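Side-chain contacts in major royal jelly protein 1 (Apis mellifera, PDB 5YYL), which is the most abundant protein of royal jelly, binds a sterol and probably has a nutritional function in larval food: residues L226-F231 with I293-V298; G328-N331 with T335-R338; R342-S347 with N408-N413. All coordinates share one frame; numbering follows the deposited sequence.

Interaction 1: residues L226-F231 with I293-V298; sequences LTSNTF and IHYEGV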
loop_
_atom_site.group_PDB
_atom_site.type_symbol
_atom_site.label_atom_id
_atom_site.label_comp_id
_atom_site.label_asym_id
_atom_site.label_seq_id
_atom_site.Cartn_x
_atom_site.Cartn_y
_atom_site.Cartn_z
ATOM N N LEU A 226 56.960 3.694 -2.760
ATOM C CA LEU A 226 57.389 5.020 -3.192
ATOM C C LEU A 226 57.895 5.807 -1.984
ATOM O O LEU A 226 57.592 5.467 -0.838
ATOM C CB LEU A 226 56.202 5.741 -3.819
ATOM C CG LEU A 226 55.780 5.348 -5.246
ATOM C CD1 LEU A 226 56.005 3.887 -5.603
ATOM C CD2 LEU A 226 54.317 5.703 -5.470
ATOM N N THR A 227 58.693 6.841 -2.243
ATOM C CA THR A 227 59.131 7.765 -1.195
ATOM C C THR A 227 59.085 9.213 -1.696
ATOM O O THR A 227 59.083 9.486 -2.901
ATOM C CB THR A 227 60.555 7.452 -0.714
ATOM O OG1 THR A 227 61.448 7.531 -1.823
ATOM C CG2 THR A 227 60.648 6.077 -0.100
ATOM N N SER A 228 59.023 10.132 -0.740
ATOM C CA SER A 228 58.987 11.557 -1.004
ATOM C C SER A 228 59.222 12.308 0.298
ATOM O O SER A 228 59.004 11.769 1.387
ATOM C CB SER A 228 57.634 11.933 -1.601
ATOM O OG SER A 228 57.380 13.312 -1.499
ATOM N N ASN A 229 59.673 13.551 0.177
ATOM C CA ASN A 229 59.786 14.458 1.328
ATOM C C ASN A 229 58.393 14.860 1.839
ATOM O O ASN A 229 58.233 15.200 3.016
ATOM C CB ASN A 229 60.649 15.699 0.987
ATOM C CG ASN A 229 59.970 16.655 -0.001
ATOM O OD1 ASN A 229 59.596 16.269 -1.114
ATOM N ND2 ASN A 229 59.822 17.916 0.407
ATOM N N THR A 230 57.398 14.811 0.943
ATOM C CA THR A 230 55.988 14.976 1.291
ATOM C C THR A 230 55.453 13.842 2.173
ATOM O O THR A 230 54.507 14.062 2.925
ATOM C CB THR A 230 55.103 15.118 0.028
ATOM O OG1 THR A 230 55.139 13.916 -0.745
ATOM C CG2 THR A 230 55.566 16.313 -0.824
ATOM N N PHE A 231 56.052 12.652 2.076
ATOM C CA PHE A 231 55.752 11.517 2.982
ATOM C C PHE A 231 56.460 11.578 4.347
ATOM O O PHE A 231 56.155 10.756 5.226
ATOM C CB PHE A 231 56.112 10.165 2.339
ATOM C CG PHE A 231 55.461 9.895 1.020
ATOM C CD1 PHE A 231 54.476 10.717 0.472
ATOM C CD2 PHE A 231 55.839 8.767 0.328
ATOM C CE1 PHE A 231 53.919 10.424 -0.765
ATOM C CE2 PHE A 231 55.288 8.466 -0.904
ATOM C CZ PHE A 231 54.327 9.294 -1.457
ATOM N N ILE A 293 57.801 10.518 -10.067
ATOM C CA ILE A 293 56.397 10.761 -9.682
ATOM C C ILE A 293 56.238 12.205 -9.193
ATOM O O ILE A 293 57.108 12.747 -8.495
ATOM C CB ILE A 293 55.948 9.817 -8.553
ATOM C CG1 ILE A 293 55.978 8.352 -9.011
ATOM C CG2 ILE A 293 54.560 10.185 -8.030
ATOM C CD1 ILE A 293 54.886 7.943 -9.979
ATOM N N HIS A 294 55.096 12.792 -9.545
ATOM C CA HIS A 294 54.792 14.198 -9.299
ATOM C C HIS A 294 53.770 14.379 -8.160
ATOM O O HIS A 294 52.623 13.941 -8.274
ATOM C CB HIS A 294 54.233 14.795 -10.593
ATOM C CG HIS A 294 54.092 16.284 -10.566
ATOM N ND1 HIS A 294 52.865 16.913 -10.588
ATOM C CD2 HIS A 294 55.024 17.268 -10.522
ATOM C CE1 HIS A 294 53.044 18.223 -10.545
ATOM N NE2 HIS A 294 54.346 18.465 -10.510
ATOM N N TYR A 295 54.186 15.043 -7.084
ATOM C CA TYR A 295 53.317 15.306 -5.938
ATOM C C TYR A 295 52.908 16.777 -5.895
ATOM O O TYR A 295 53.726 17.670 -6.122
ATOM C CB TYR A 295 54.018 14.881 -4.638
ATOM C CG TYR A 295 54.534 13.436 -4.661
ATOM C CD1 TYR A 295 53.684 12.351 -4.406
ATOM C CD2 TYR A 295 55.865 13.164 -4.946
ATOM C CE1 TYR A 295 54.144 11.047 -4.440
ATOM C CE2 TYR A 295 56.338 11.861 -4.980
ATOM C CZ TYR A 295 55.477 10.801 -4.725
ATOM O OH TYR A 295 55.990 9.513 -4.762
ATOM N N GLU A 296 51.638 17.028 -5.573
ATOM C CA GLU A 296 51.055 18.373 -5.612
ATOM C C GLU A 296 50.615 18.784 -4.204
ATOM O O GLU A 296 50.912 18.075 -3.245
ATOM C CB GLU A 296 49.891 18.395 -6.608
ATOM C CG GLU A 296 50.322 18.099 -8.046
ATOM C CD GLU A 296 49.157 17.974 -9.037
ATOM O OE1 GLU A 296 48.473 18.995 -9.298
ATOM O OE2 GLU A 296 48.941 16.855 -9.570
ATOM N N GLY A 297 49.990 19.950 -4.072
ATOM C CA GLY A 297 49.398 20.397 -2.800
ATOM C C GLY A 297 50.186 21.474 -2.081
ATOM O O GLY A 297 51.390 21.584 -2.248
ATOM N N VAL A 298 49.497 22.266 -1.272
ATOM C CA VAL A 298 50.117 23.346 -0.507
ATOM C C VAL A 298 50.770 22.775 0.753
ATOM O O VAL A 298 50.322 21.761 1.286
ATOM C CB VAL A 298 49.069 24.397 -0.086
ATOM C CG1 VAL A 298 49.741 25.579 0.581
ATOM C CG2 VAL A 298 48.227 24.855 -1.279
#

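Interaction 2: residues G328-N331 with T335-R338; sequences GCWN and TLER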
loop_
_atom_site.group_PDB
_atom_site.type_symbol
_atom_site.label_atom_id
_atom_site.label_comp_id
_atom_site.label_asym_id
_atom_site.label_seq_id
_atom_site.Cartn_x
_atom_site.Cartn_y
_atom_site.Cartn_z
ATOM N N GLY A 328 36.987 19.854 9.146
ATOM C CA GLY A 328 37.134 20.879 8.121
ATOM C C GLY A 328 36.785 20.323 6.769
ATOM O O GLY A 328 36.759 19.104 6.582
ATOM N N CYS A 329 36.514 21.214 5.825
ATOM C CA CYS A 329 36.261 20.794 4.455
ATOM C C CYS A 329 36.937 21.694 3.444
ATOM O O CYS A 329 37.403 22.772 3.778
ATOM C CB CYS A 329 34.752 20.715 4.168
ATOM S SG CYS A 329 33.871 22.260 4.459
ATOM N N TRP A 330 36.961 21.221 2.205
ATOM C CA TRP A 330 37.503 21.955 1.075
ATOM C C TRP A 330 36.978 21.331 -0.210
ATOM O O TRP A 330 37.111 20.130 -0.392
ATOM C CB TRP A 330 39.021 21.915 1.090
ATOM C CG TRP A 330 39.623 22.410 -0.168
ATOM C CD1 TRP A 330 39.713 23.695 -0.565
ATOM C CD2 TRP A 330 40.230 21.627 -1.204
ATOM N NE1 TRP A 330 40.341 23.780 -1.791
ATOM C CE2 TRP A 330 40.664 22.522 -2.207
ATOM C CE3 TRP A 330 40.441 20.258 -1.388
ATOM C CZ2 TRP A 330 41.283 22.093 -3.377
ATOM C CZ3 TRP A 330 41.072 19.831 -2.561
ATOM C CH2 TRP A 330 41.486 20.747 -3.532
ATOM N N ASN A 331 36.397 22.147 -1.091
ATOM C CA ASN A 331 35.867 21.680 -2.370
ATOM C C ASN A 331 36.996 21.624 -3.405
ATOM O O ASN A 331 37.795 22.556 -3.516
ATOM C CB ASN A 331 34.753 22.594 -2.864
ATOM C CG ASN A 331 33.878 21.932 -3.918
ATOM O OD1 ASN A 331 34.369 21.473 -4.963
ATOM N ND2 ASN A 331 32.546 21.902 -3.659
ATOM N N THR A 335 40.178 26.485 -5.601
ATOM C CA THR A 335 41.626 26.457 -5.548
ATOM C C THR A 335 42.072 26.143 -4.118
ATOM O O THR A 335 41.465 26.612 -3.154
ATOM C CB THR A 335 42.242 27.808 -5.998
ATOM O OG1 THR A 335 41.845 28.855 -5.103
ATOM C CG2 THR A 335 41.807 28.160 -7.422
ATOM N N LEU A 336 43.134 25.357 -3.994
ATOM C CA LEU A 336 43.609 24.923 -2.709
ATOM C C LEU A 336 44.306 26.065 -2.004
ATOM O O LEU A 336 45.488 26.306 -2.230
ATOM C CB LEU A 336 44.527 23.695 -2.874
ATOM C CG LEU A 336 44.910 22.905 -1.624
ATOM C CD1 LEU A 336 43.703 22.483 -0.789
ATOM C CD2 LEU A 336 45.717 21.692 -2.043
ATOM N N GLU A 337 43.558 26.778 -1.168
ATOM C CA GLU A 337 44.128 27.835 -0.331
ATOM C C GLU A 337 43.252 28.120 0.865
ATOM O O GLU A 337 42.086 27.755 0.867
ATOM C CB GLU A 337 44.378 29.121 -1.136
ATOM C CG GLU A 337 43.335 29.470 -2.193
ATOM C CD GLU A 337 43.751 30.644 -3.082
ATOM O OE1 GLU A 337 44.970 30.933 -3.219
ATOM O OE2 GLU A 337 42.846 31.276 -3.666
ATOM N N ARG A 338 43.822 28.826 1.840
ATOM C CA ARG A 338 43.170 29.159 3.119
ATOM C C ARG A 338 41.738 29.673 3.012
ATOM O O ARG A 338 40.886 29.233 3.772
ATOM C CB ARG A 338 43.951 30.244 3.872
ATOM C CG ARG A 338 45.379 29.935 4.244
ATOM C CD ARG A 338 45.537 29.132 5.511
ATOM N NE ARG A 338 45.257 29.897 6.717
ATOM C CZ ARG A 338 45.785 29.655 7.921
ATOM N NH1 ARG A 338 46.687 28.677 8.121
ATOM N NH2 ARG A 338 45.424 30.438 8.941
#

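Interaction 3: residues R342-S347 with N408-N413; sequences RTVAQS and NELILN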
loop_
_atom_site.group_PDB
_atom_site.type_symbol
_atom_site.label_atom_id
_atom_site.label_comp_id
_atom_site.label_asym_id
_atom_site.label_seq_id
_atom_site.Cartn_x
_atom_site.Cartn_y
_atom_site.Cartn_z
ATOM N N ARG A 342 37.170 25.709 5.130
ATOM C CA ARG A 342 36.283 26.077 6.244
ATOM C C ARG A 342 36.143 24.928 7.232
ATOM O O ARG A 342 36.273 23.753 6.853
ATOM C CB ARG A 342 34.891 26.539 5.737
ATOM C CG ARG A 342 34.892 27.713 4.739
ATOM C CD ARG A 342 34.931 29.128 5.353
ATOM N NE ARG A 342 35.503 30.138 4.450
ATOM C CZ ARG A 342 34.807 31.060 3.783
ATOM N N THR A 343 35.918 25.259 8.505
ATOM C CA THR A 343 35.631 24.239 9.508
ATOM C C THR A 343 34.117 24.149 9.660
ATOM O O THR A 343 33.457 25.145 9.876
ATOM C CB THR A 343 36.339 24.460 10.866
ATOM O OG1 THR A 343 35.503 25.204 11.742
ATOM C CG2 THR A 343 37.677 25.162 10.679
ATOM N N VAL A 344 33.591 22.929 9.552
ATOM C CA VAL A 344 32.166 22.685 9.393
ATOM C C VAL A 344 31.476 22.125 10.646
ATOM O O VAL A 344 30.279 22.250 10.779
ATOM C CB VAL A 344 31.978 21.746 8.181
ATOM C CG1 VAL A 344 32.166 20.271 8.547
ATOM C CG2 VAL A 344 30.648 21.983 7.528
ATOM N N ALA A 345 32.222 21.473 11.528
ATOM C CA ALA A 345 31.718 21.125 12.852
ATOM C C ALA A 345 32.881 21.134 13.842
ATOM O O ALA A 345 34.049 21.023 13.457
ATOM C CB ALA A 345 31.057 19.765 12.822
ATOM N N GLN A 346 32.561 21.282 15.120
ATOM C CA GLN A 346 33.586 21.308 16.165
ATOM C C GLN A 346 32.963 21.039 17.533
ATOM O O GLN A 346 31.894 21.528 17.821
ATOM C CB GLN A 346 34.385 22.639 16.126
ATOM C CG GLN A 346 34.265 23.650 17.269
ATOM C CD GLN A 346 35.020 23.215 18.502
ATOM O OE1 GLN A 346 36.103 22.648 18.391
ATOM N NE2 GLN A 346 34.437 23.432 19.680
ATOM N N SER A 347 33.658 20.272 18.362
ATOM C CA SER A 347 33.177 19.927 19.694
ATOM C C SER A 347 34.316 19.418 20.537
ATOM O O SER A 347 34.972 18.444 20.177
ATOM C CB SER A 347 32.083 18.851 19.634
ATOM O OG SER A 347 32.071 18.071 20.829
ATOM N N ASN A 408 25.494 17.327 2.227
ATOM C CA ASN A 408 24.999 18.574 1.662
ATOM C C ASN A 408 24.524 19.523 2.765
ATOM O O ASN A 408 24.854 20.701 2.725
ATOM C CB ASN A 408 23.887 18.303 0.639
ATOM C CG ASN A 408 23.385 19.563 -0.040
ATOM O OD1 ASN A 408 22.578 20.298 0.529
ATOM N N GLU A 409 23.788 19.011 3.749
ATOM C CA GLU A 409 23.361 19.808 4.917
ATOM C C GLU A 409 24.540 20.412 5.722
ATOM O O GLU A 409 24.414 21.467 6.339
ATOM C CB GLU A 409 22.460 18.971 5.846
ATOM C CG GLU A 409 21.458 19.775 6.674
ATOM C CD GLU A 409 20.372 18.934 7.385
ATOM O OE1 GLU A 409 19.954 19.332 8.507
ATOM O OE2 GLU A 409 19.908 17.897 6.843
ATOM N N LEU A 410 25.687 19.743 5.712
ATOM C CA LEU A 410 26.848 20.154 6.506
ATOM C C LEU A 410 27.544 21.355 5.857
ATOM O O LEU A 410 27.978 22.270 6.545
ATOM C CB LEU A 410 27.798 18.945 6.643
ATOM C CG LEU A 410 28.831 18.745 7.753
ATOM C CD1 LEU A 410 28.308 19.093 9.129
ATOM C CD2 LEU A 410 29.321 17.308 7.734
ATOM N N ILE A 411 27.601 21.363 4.535
ATOM C CA ILE A 411 28.332 22.364 3.766
ATOM C C ILE A 411 27.462 23.450 3.097
ATOM O O ILE A 411 28.006 24.421 2.581
ATOM C CB ILE A 411 29.206 21.710 2.673
ATOM C CG1 ILE A 411 28.340 21.058 1.572
ATOM C CG2 ILE A 411 30.165 20.723 3.299
ATOM C CD1 ILE A 411 29.114 20.207 0.584
ATOM N N LEU A 412 26.136 23.296 3.121
ATOM C CA LEU A 412 25.209 24.229 2.473
ATOM C C LEU A 412 25.434 25.650 2.952
ATOM O O LEU A 412 25.577 25.872 4.150
ATOM C CB LEU A 412 23.744 23.850 2.783
ATOM C CG LEU A 412 22.648 24.644 2.044
ATOM C CD1 LEU A 412 22.688 24.374 0.546
ATOM C CD2 LEU A 412 21.294 24.276 2.623
ATOM N N ASN A 413 25.424 26.600 2.016
ATOM C CA ASN A 413 25.731 28.014 2.291
ATOM C C ASN A 413 27.124 28.212 2.941
ATOM O O ASN A 413 27.275 29.025 3.875
ATOM C CB ASN A 413 24.641 28.658 3.186
ATOM C CG ASN A 413 23.227 28.426 2.676
ATOM O OD1 ASN A 413 22.996 28.358 1.484
ATOM N ND2 ASN A 413 22.270 28.316 3.592
#

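Interaction 1: residues L226-F231 with I293-V298
This is an aromatic packing contact between Y295 and the loop residues S228, T230 and F231. It sits near the outer rim of the beta-propeller. The loop follows strand 225-226, and Y295 lies on strand 295-298; each is the last strand, at one side of its own four-stranded sheet. The Y295 side chain has CG beside the backbone N (chi1 -53°), which carries the ring over to the loop. S228 CB lies over one ring face, 4.1 Å from the Y295 ring centroid, as a CH-pi contact. T230 OG1 stands over the same face, nearer the rim, at 4.0 Å from Y295 CG. I293 CG2 lies over the opposite face, toward the rim. F231 meets Y295 obliquely, with planes at 75° and F231 CZ 3.5 Å from Y295 CE1. S228 CB also lies over the centre of the F231 ring, so one methylene packs on both aromatics. At the far end Y295 OH reaches L226 CB at 3.9 Å. T230 OG1 is hydrogen-bonded to Y267 OH, and the F231 ring also meets the Y267 ring. No hydrogen bond crosses between the segments, which meet through van der Waals and CH-pi packing.

Interaction 2: residues G328-N331 with T335-R338
W330 and L336 pack together inside a beta-hairpin, where the loop between two strands folds back on the first of them. Strand 326-331 is the third of a four-stranded antiparallel propeller sheet. The loop holding 335-338 leads from it to the outermost strand, 342-346. The W330 side chain points its indole at this loop, with CG anti to the backbone N (chi1 169°). L336 comes down on one face of the indole. Its CD1 methyl lies over the six-membered ring, 3.5 Å from the centroid and 18° off the normal, which makes a CH-pi contact. Between these two side chains the nearest atoms are W330 CE2 and L336 CD1, at 3.4 Å. L336 CB adds a second touch at the benzo side, 3.7 Å from W330 CZ2. The two side chains cross at about a right angle.

The polar part is at the indole edge. W330 NE1 donates to the carbonyl of the residue before the leucine, T335 O, at 3.3 Å. The bond is nearly straight, with an N-H...O angle of 166°, but long and weak. N340 ND2 also donates to T335 O, so two donors meet this carbonyl. Next to W330 on the strand, C329 forms a disulfide with C416. L336 also touches I301, and W330 packs on L317 of the adjoining strand. The indole is used in two ways: its face packs a methyl, and its N-H donates to a backbone oxygen. Together they would limit the turning of the ring and tie the loop to the strand, though the hydrogen bond is weak.

Interaction 3: residues R342-S347 with N408-N413
Apolar packing makes up this contact, between V344 on strand 342-346 and L410 and I411 on helix 407-411. The valine meets the leucine at its branch point: V344 CG1 lies 3.8 Å from L410 CG. L410 CD1 also touches the valine, 4.1 Å from V344 CG1. L410 CG is anti to the backbone N (chi1 -157°), which brings the branch point to the strand. The two side chains cross at about a right angle. V344 CG2 faces the helix too, but its exact placing is doubtful, because the model sets it too close to the L410 carbonyl oxygen. I411 makes only a lighter touch on the valine, and its side chain then leads away toward V316 and F318.

Polar bonding lies outside the pairing itself. No hydrogen bond links the two segments. The residues around the helix end meet the second subunit, where N413 ND2 bonds to L412 O and E409 O of that neighbouring chain, and the same bonds are made in return.

Backbone pairing shapes the strand. V344 and A345 both face L327 of the neighbouring strand 326-331, forming a classic beta bulge. The whole is a short helix packed by its leucine on the bulged outermost strand of a propeller sheet.

In the fold
Interaction 3 is the buried one; interactions 1 and 2 are only partly buried. Interactions 2 and 3 hold the same sheet, since strands 326-331 and 342-346 are neighbours in it. They meet where C329 N makes a probable hydrogen bond to R342 O (2.7 Å) and C329 SG packs on V344 and I411. Their centres are about 13 Å apart. Interaction 1 belongs to other sheets but touches interaction 2, with G297 CA 4.0 Å from L336 CD2. It does not touch interaction 3; the nearest atoms are about 13 Å apart. The chemistry follows the place. The two outer loops pack on aromatic rings, one with a weak hydrogen bond. The buried strand and helix use aliphatic side chains alone, close to a subunit interface.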